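Local coordinates for putative uncharacterized protein (Archaeoglobus fulgidus, PDB 4KPP) that exchanges protons for calcium ions across the membrane, as a member of the sodium/calcium exchanger family, at residues F164-F169 / I293-S298; Y99-M104 / Q305-D310. All blocks are in the same frame, centred on the assembly; numbering follows the deposited sequence.

In the fold
Following the chain from the N terminus, helix 96-127 first supplies 99-104, helix 163-182 then supplies 164-169, helix 288-299 supplies 293-298, and the connection around strand 307-308 supplies 305-310. Contact 2 therefore closes the outer loop, with 200 residues between its segments, and contact 1 lies nested inside it with 123. Their centres are about 11 Å apart. Strand 307-308 follows helix 288-299 and pairs antiparallel with strand 160-161, which just precedes helix 163-182, so neighbouring elements serve both contacts. Each contact joins the family-matched range 31-182 to the range 208-357, and both lie away from the calcium site.

Contact 1: residues F164-F169 / I293-S298; sequences FDALVF and IAIIYS. With OLB ((2S)-2,3-dihydroxypropyl (9Z)-octadec-9-enoate), chain E.
Ala166 and Ala294 meet methyl to methyl, with CB of Ala166 3.8 Å from CB of Ala294, and each CB bond is directed at the opposing helix. The same Ala166 methyl also touches the flank of Ile295, where CB of Ala166 lies 3.9 Å from CG1 of Ile295. A chi1 of -77° sets that CG1 beside the backbone N of Ile295, which brings the branch near Ala166 although the bond leaving the backbone is not aimed there. One alanine methyl thus sits against two successive residues of the other helix. The contact is small, burying 103 Å² in all, and purely apolar, with no hydrogen bond crossing it. Because methyls are the facing groups, the backbones come close: CA of Ala166 is 6.0 Å from CA of Ala294. This is alanine-mediated helix-helix packing between helices 163-182 and 288-299, both predicted to span the membrane. Further out, helix 163-182 also borders a bound monoolein: CE2 of Phe164 is 3.9 Å from C16 of the lipid tail, which lies at the ring edge near the ring plane, and CG1 of Val168 is 4.0 Å from lipid C13. The carboxylate of Asp165 comes near the glycerol end, OD1 lying 3.9 Å from lipid C22. That carboxylate is itself anchored, OD1 by a hydrogen bond with Tyr151 OH and OD2 by a salt bridge to Lys158 and a bond with Ser162 N. On the partner helix, Ile293 packs on Asp82 and Ala86 of helix 76-91.

Contact 2: residues Y99-M104 / Q305-D310; sequences YATANM and QSLPLD
Thr101 meets Leu307 and Leu309 through a side chain whose chi1 of -53° places OG1 beside its backbone N and CG2 anti to that N. Both branches are used: CD1 of Leu309 lies 3.6 Å from OG1 of Thr101 and 3.7 Å from CG2 of Thr101. Leu309 gets there with a chi1 of -130°, away from the staggered values; its CB bond is not aimed at the helix, yet the end of the side chain comes nearer. The two side chains cross at roughly a right angle. Leu307 instead runs past Thr101 in the opposite direction, and its CD2 comes 3.9 Å from OG1 of Thr101.

No direct hydrogen bond joins 99-104 to 305-310, but a water does. Thr101 OG1 gives its proton to this water at 2.7 Å, and the water in turn donates to the carbonyl O of Pro308 at 2.8 Å. At the water oxygen the two partners subtend about 120°, somewhat wider than the tetrahedral angle. The bridge reaches the backbone of the short strand 307-308, which pairs with strand 160-161: backbone hydrogen bonds tie Leu307, in the strand, to Ile161 and Leu309, just after it, to Gly159. Just beyond, Asp310 takes the N-cap position of helix 311-331, its OD1 bonding with Gln313 N, while Thr101 also packs on Gln313 and Val317 of that helix.

All three touching residues are buried, and leucine methyls cover both the hydroxyl and the CG2 methyl of Thr101 in van der Waals contact. With the hydroxyl proton committed to the water and the Pro308 carbonyl reached through that same single water, the polar link between the segments is indirect.

Contact 1: residues F164-F169 / I293-S298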
loop_
_atom_site.group_PDB
_atom_site.type_symbol
_atom_site.label_atom_id
_atom_site.label_comp_id
_atom_site.label_asym_id
_atom_site.label_seq_id
_atom_site.Cartn_x
_atom_site.Cartn_y
_atom_site.Cartn_z
ATOM N N PHE A 164 5.611 16.610 -13.918
ATOM C CA PHE A 164 4.333 16.485 -14.607
ATOM C C PHE A 164 3.744 15.090 -14.424
ATOM O O PHE A 164 2.533 14.941 -14.262
ATOM C CB PHE A 164 4.476 16.802 -16.100
ATOM C CG PHE A 164 3.186 16.687 -16.865
ATOM C CD1 PHE A 164 2.265 17.723 -16.855
ATOM C CD2 PHE A 164 2.890 15.539 -17.583
ATOM C CE1 PHE A 164 1.075 17.618 -17.549
ATOM C CE2 PHE A 164 1.701 15.427 -18.280
ATOM C CZ PHE A 164 0.791 16.468 -18.265
ATOM N N ASP A 165 4.603 14.075 -14.464
ATOM C CA ASP A 165 4.185 12.702 -14.193
ATOM C C ASP A 165 3.532 12.619 -12.824
ATOM O O ASP A 165 2.465 12.028 -12.670
ATOM C CB ASP A 165 5.377 11.746 -14.235
ATOM C CG ASP A 165 5.894 11.518 -15.637
ATOM O OD1 ASP A 165 5.108 11.661 -16.598
ATOM O OD2 ASP A 165 7.089 11.184 -15.777
ATOM N N ALA A 166 4.188 13.217 -11.835
ATOM C CA ALA A 166 3.679 13.234 -10.474
ATOM C C ALA A 166 2.323 13.924 -10.430
ATOM O O ALA A 166 1.413 13.475 -9.736
ATOM C CB ALA A 166 4.665 13.926 -9.548
ATOM N N LEU A 167 2.195 15.009 -11.190
ATOM C CA LEU A 167 0.941 15.747 -11.290
ATOM C C LEU A 167 -0.172 14.849 -11.828
ATOM O O LEU A 167 -1.302 14.888 -11.344
ATOM C CB LEU A 167 1.115 16.968 -12.197
ATOM C CG LEU A 167 0.433 18.277 -11.787
ATOM C CD1 LEU A 167 0.722 19.369 -12.809
ATOM C CD2 LEU A 167 -1.066 18.101 -11.605
ATOM N N VAL A 168 0.157 14.039 -12.831
ATOM C CA VAL A 168 -0.803 13.110 -13.417
ATOM C C VAL A 168 -1.243 12.052 -12.408
ATOM O O VAL A 168 -2.439 11.858 -12.184
ATOM C CB VAL A 168 -0.229 12.415 -14.670
ATOM C CG1 VAL A 168 -1.211 11.386 -15.207
ATOM C CG2 VAL A 168 0.102 13.444 -15.737
ATOM N N PHE A 169 -0.269 11.378 -11.800
ATOM C CA PHE A 169 -0.543 10.338 -10.809
ATOM C C PHE A 169 -1.366 10.850 -9.632
ATOM O O PHE A 169 -2.288 10.180 -9.174
ATOM C CB PHE A 169 0.757 9.710 -10.307
ATOM C CG PHE A 169 1.398 8.780 -11.294
ATOM C CD1 PHE A 169 0.749 7.623 -11.694
ATOM C CD2 PHE A 169 2.654 9.054 -11.818
ATOM C CE1 PHE A 169 1.336 6.757 -12.603
ATOM C CE2 PHE A 169 3.245 8.196 -12.726
ATOM C CZ PHE A 169 2.585 7.046 -13.119
ATOM N N ILE A 293 6.768 10.457 -4.127
ATOM C CA ILE A 293 8.222 10.342 -4.139
ATOM C C ILE A 293 8.868 11.279 -5.164
ATOM O O ILE A 293 9.952 11.813 -4.925
ATOM C CB ILE A 293 8.715 8.885 -4.336
ATOM C CG1 ILE A 293 8.301 8.339 -5.703
ATOM C CG2 ILE A 293 8.212 7.987 -3.206
ATOM C CD1 ILE A 293 8.919 6.998 -6.031
ATOM N N ALA A 294 8.197 11.494 -6.291
ATOM C CA ALA A 294 8.711 12.407 -7.310
ATOM C C ALA A 294 8.605 13.855 -6.841
ATOM O O ALA A 294 9.512 14.655 -7.065
ATOM C CB ALA A 294 7.978 12.211 -8.629
ATOM N N ILE A 295 7.495 14.184 -6.184
ATOM C CA ILE A 295 7.297 15.519 -5.626
ATOM C C ILE A 295 8.317 15.806 -4.526
ATOM O O ILE A 295 8.977 16.846 -4.540
ATOM C CB ILE A 295 5.862 15.702 -5.072
ATOM C CG1 ILE A 295 4.868 15.911 -6.218
ATOM C CG2 ILE A 295 5.797 16.888 -4.128
ATOM C CD1 ILE A 295 3.418 15.979 -5.773
ATOM N N ILE A 296 8.443 14.875 -3.585
ATOM C CA ILE A 296 9.399 14.994 -2.487
ATOM C C ILE A 296 10.830 15.157 -3.003
ATOM O O ILE A 296 11.619 15.920 -2.442
ATOM C CB ILE A 296 9.302 13.787 -1.520
ATOM C CG1 ILE A 296 8.024 13.878 -0.683
ATOM C CG2 ILE A 296 10.505 13.723 -0.596
ATOM C CD1 ILE A 296 7.879 12.760 0.336
ATOM N N TYR A 297 11.152 14.453 -4.084
ATOM C CA TYR A 297 12.468 14.557 -4.711
ATOM C C TYR A 297 12.789 15.994 -5.135
ATOM O O TYR A 297 13.941 16.423 -5.071
ATOM C CB TYR A 297 12.563 13.610 -5.912
ATOM C CG TYR A 297 13.920 13.588 -6.584
ATOM C CD1 TYR A 297 15.009 12.972 -5.976
ATOM C CD2 TYR A 297 14.108 14.168 -7.831
ATOM C CE1 TYR A 297 16.250 12.945 -6.587
ATOM C CE2 TYR A 297 15.346 14.146 -8.451
ATOM C CZ TYR A 297 16.413 13.531 -7.825
ATOM O OH TYR A 297 17.649 13.503 -8.431
ATOM N N SER A 298 11.770 16.734 -5.564
ATOM C CA SER A 298 11.955 18.130 -5.939
ATOM C C SER A 298 11.977 19.040 -4.715
ATOM O O SER A 298 12.744 19.998 -4.659
ATOM C CB SER A 298 10.865 18.585 -6.909
ATOM O OG SER A 298 11.083 18.066 -8.207
HETATM C C1 OLB E . 1.778 11.272 -22.110
HETATM C C2 OLB E . 1.416 9.942 -22.680
HETATM C C3 OLB E . 0.359 9.313 -21.837
HETATM C C4 OLB E . -0.484 8.411 -22.675
HETATM C C5 OLB E . -0.320 7.001 -22.218
HETATM O O19 OLB E . 0.937 12.155 -22.043
HETATM O O20 OLB E . 3.054 11.518 -21.667
HETATM C C21 OLB E . 3.371 12.777 -21.205
HETATM C C22 OLB E . 4.593 12.686 -20.358
HETATM O O23 OLB E . 5.226 11.491 -20.617
HETATM C C24 OLB E . 5.501 13.824 -20.677
HETATM C C6 OLB E . -1.192 6.755 -21.034
HETATM C C7 OLB E . -2.625 6.875 -21.429
HETATM C C8 OLB E . -3.482 6.243 -20.384
HETATM C C9 OLB E . -3.363 7.008 -19.110
HETATM C C10 OLB E . -4.237 8.193 -18.880
HETATM C C11 OLB E . -3.713 9.378 -18.141
HETATM C C12 OLB E . -4.664 10.512 -18.324
HETATM C C13 OLB E . -3.963 11.811 -18.103
HETATM C C14 OLB E . -3.013 12.080 -19.218
HETATM C C15 OLB E . -2.345 13.390 -18.964
HETATM C C16 OLB E . -1.262 13.628 -19.963
HETATM C C17 OLB E . -1.848 13.738 -21.330
HETATM C C18 OLB E . -1.349 14.970 -22.010
#

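Contact 2: residues Y99-M104 / Q305-D310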
loop_
_atom_site.group_PDB
_atom_site.type_symbol
_atom_site.label_atom_id
_atom_site.label_comp_id
_atom_site.label_asym_id
_atom_site.label_seq_id
_atom_site.Cartn_x
_atom_site.Cartn_y
_atom_site.Cartn_z
ATOM N N TYR A 99 16.834 3.819 -4.293
ATOM C CA TYR A 99 16.057 3.254 -3.190
ATOM C C TYR A 99 14.597 3.708 -3.209
ATOM O O TYR A 99 13.698 2.936 -2.880
ATOM C CB TYR A 99 16.691 3.592 -1.837
ATOM C CG TYR A 99 18.040 2.944 -1.587
ATOM C CD1 TYR A 99 18.497 1.893 -2.380
ATOM C CD2 TYR A 99 18.855 3.379 -0.549
ATOM C CE1 TYR A 99 19.733 1.304 -2.147
ATOM C CE2 TYR A 99 20.090 2.796 -0.308
ATOM C CZ TYR A 99 20.524 1.761 -1.107
ATOM O OH TYR A 99 21.752 1.186 -0.862
ATOM N N ALA A 100 14.368 4.958 -3.602
ATOM C CA ALA A 100 13.022 5.517 -3.625
ATOM C C ALA A 100 12.123 4.738 -4.572
ATOM O O ALA A 100 10.972 4.438 -4.246
ATOM C CB ALA A 100 13.059 6.991 -4.018
ATOM N N THR A 101 12.654 4.400 -5.740
ATOM C CA THR A 101 11.875 3.676 -6.737
ATOM C C THR A 101 11.813 2.183 -6.425
ATOM O O THR A 101 10.778 1.545 -6.612
ATOM C CB THR A 101 12.418 3.899 -8.155
ATOM O OG1 THR A 101 12.530 5.306 -8.402
ATOM C CG2 THR A 101 11.478 3.280 -9.178
ATOM N N ALA A 102 12.922 1.637 -5.936
ATOM C CA ALA A 102 12.981 0.230 -5.547
ATOM C C ALA A 102 11.995 -0.084 -4.424
ATOM O O ALA A 102 11.344 -1.125 -4.438
ATOM C CB ALA A 102 14.398 -0.157 -5.139
ATOM N N ASN A 103 11.891 0.816 -3.451
ATOM C CA ASN A 103 10.968 0.631 -2.333
ATOM C C ASN A 103 9.513 0.709 -2.783
ATOM O O ASN A 103 8.658 -0.042 -2.311
ATOM C CB ASN A 103 11.244 1.660 -1.233
ATOM C CG ASN A 103 10.360 1.465 -0.016
ATOM O OD1 ASN A 103 9.311 2.096 0.112
ATOM N ND2 ASN A 103 10.782 0.585 0.887
ATOM N N MET A 104 9.244 1.622 -3.708
ATOM C CA MET A 104 7.904 1.816 -4.244
ATOM C C MET A 104 7.447 0.603 -5.053
ATOM O O MET A 104 6.314 0.138 -4.915
ATOM C CB MET A 104 7.884 3.063 -5.125
ATOM C CG MET A 104 6.502 3.522 -5.536
ATOM S SD MET A 104 6.356 3.638 -7.326
ATOM C CE MET A 104 6.086 1.937 -7.741
ATOM N N GLN A 305 12.750 19.306 -10.442
ATOM C CA GLN A 305 13.628 18.219 -10.860
ATOM C C GLN A 305 12.883 16.914 -11.113
ATOM O O GLN A 305 11.926 16.587 -10.418
ATOM C CB GLN A 305 14.727 18.009 -9.814
ATOM C CG GLN A 305 15.881 17.140 -10.279
ATOM C CD GLN A 305 17.022 17.105 -9.283
ATOM O OE1 GLN A 305 16.994 17.799 -8.267
ATOM N NE2 GLN A 305 18.036 16.293 -9.570
ATOM N N SER A 306 13.333 16.175 -12.122
ATOM C CA SER A 306 12.782 14.862 -12.430
ATOM C C SER A 306 13.530 13.771 -11.664
ATOM O O SER A 306 14.743 13.857 -11.476
ATOM C CB SER A 306 12.865 14.586 -13.932
ATOM O OG SER A 306 12.042 15.476 -14.663
ATOM N N LEU A 307 12.803 12.752 -11.221
ATOM C CA LEU A 307 13.418 11.636 -10.515
ATOM C C LEU A 307 14.004 10.663 -11.530
ATOM O O LEU A 307 13.262 10.014 -12.267
ATOM C CB LEU A 307 12.392 10.935 -9.628
ATOM C CG LEU A 307 12.842 9.684 -8.872
ATOM C CD1 LEU A 307 13.971 10.010 -7.908
ATOM C CD2 LEU A 307 11.669 9.065 -8.130
ATOM N N PRO A 308 15.343 10.563 -11.573
ATOM C CA PRO A 308 16.012 9.728 -12.576
ATOM C C PRO A 308 15.675 8.254 -12.390
ATOM O O PRO A 308 15.383 7.811 -11.279
ATOM C CB PRO A 308 17.505 9.972 -12.307
ATOM C CG PRO A 308 17.561 11.226 -11.489
ATOM C CD PRO A 308 16.304 11.223 -10.675
ATOM N N LEU A 309 15.710 7.510 -13.487
ATOM C CA LEU A 309 15.420 6.091 -13.471
ATOM C C LEU A 309 16.516 5.403 -14.269
ATOM O O LEU A 309 16.554 5.510 -15.495
ATOM C CB LEU A 309 14.058 5.839 -14.118
ATOM C CG LEU A 309 12.988 4.982 -13.437
ATOM C CD1 LEU A 309 12.820 5.329 -11.962
ATOM C CD2 LEU A 309 11.661 5.153 -14.181
ATOM N N ASP A 310 17.419 4.713 -13.579
ATOM C CA ASP A 310 18.508 4.019 -14.259
ATOM C C ASP A 310 18.001 2.742 -14.929
ATOM O O ASP A 310 16.798 2.467 -14.915
ATOM C CB ASP A 310 19.674 3.734 -13.297
ATOM C CG ASP A 310 19.344 2.673 -12.249
ATOM O OD1 ASP A 310 18.155 2.368 -12.040
ATOM O OD2 ASP A 310 20.286 2.147 -11.619
HETATM O O HOH W 1 14.983 5.980 -9.176
#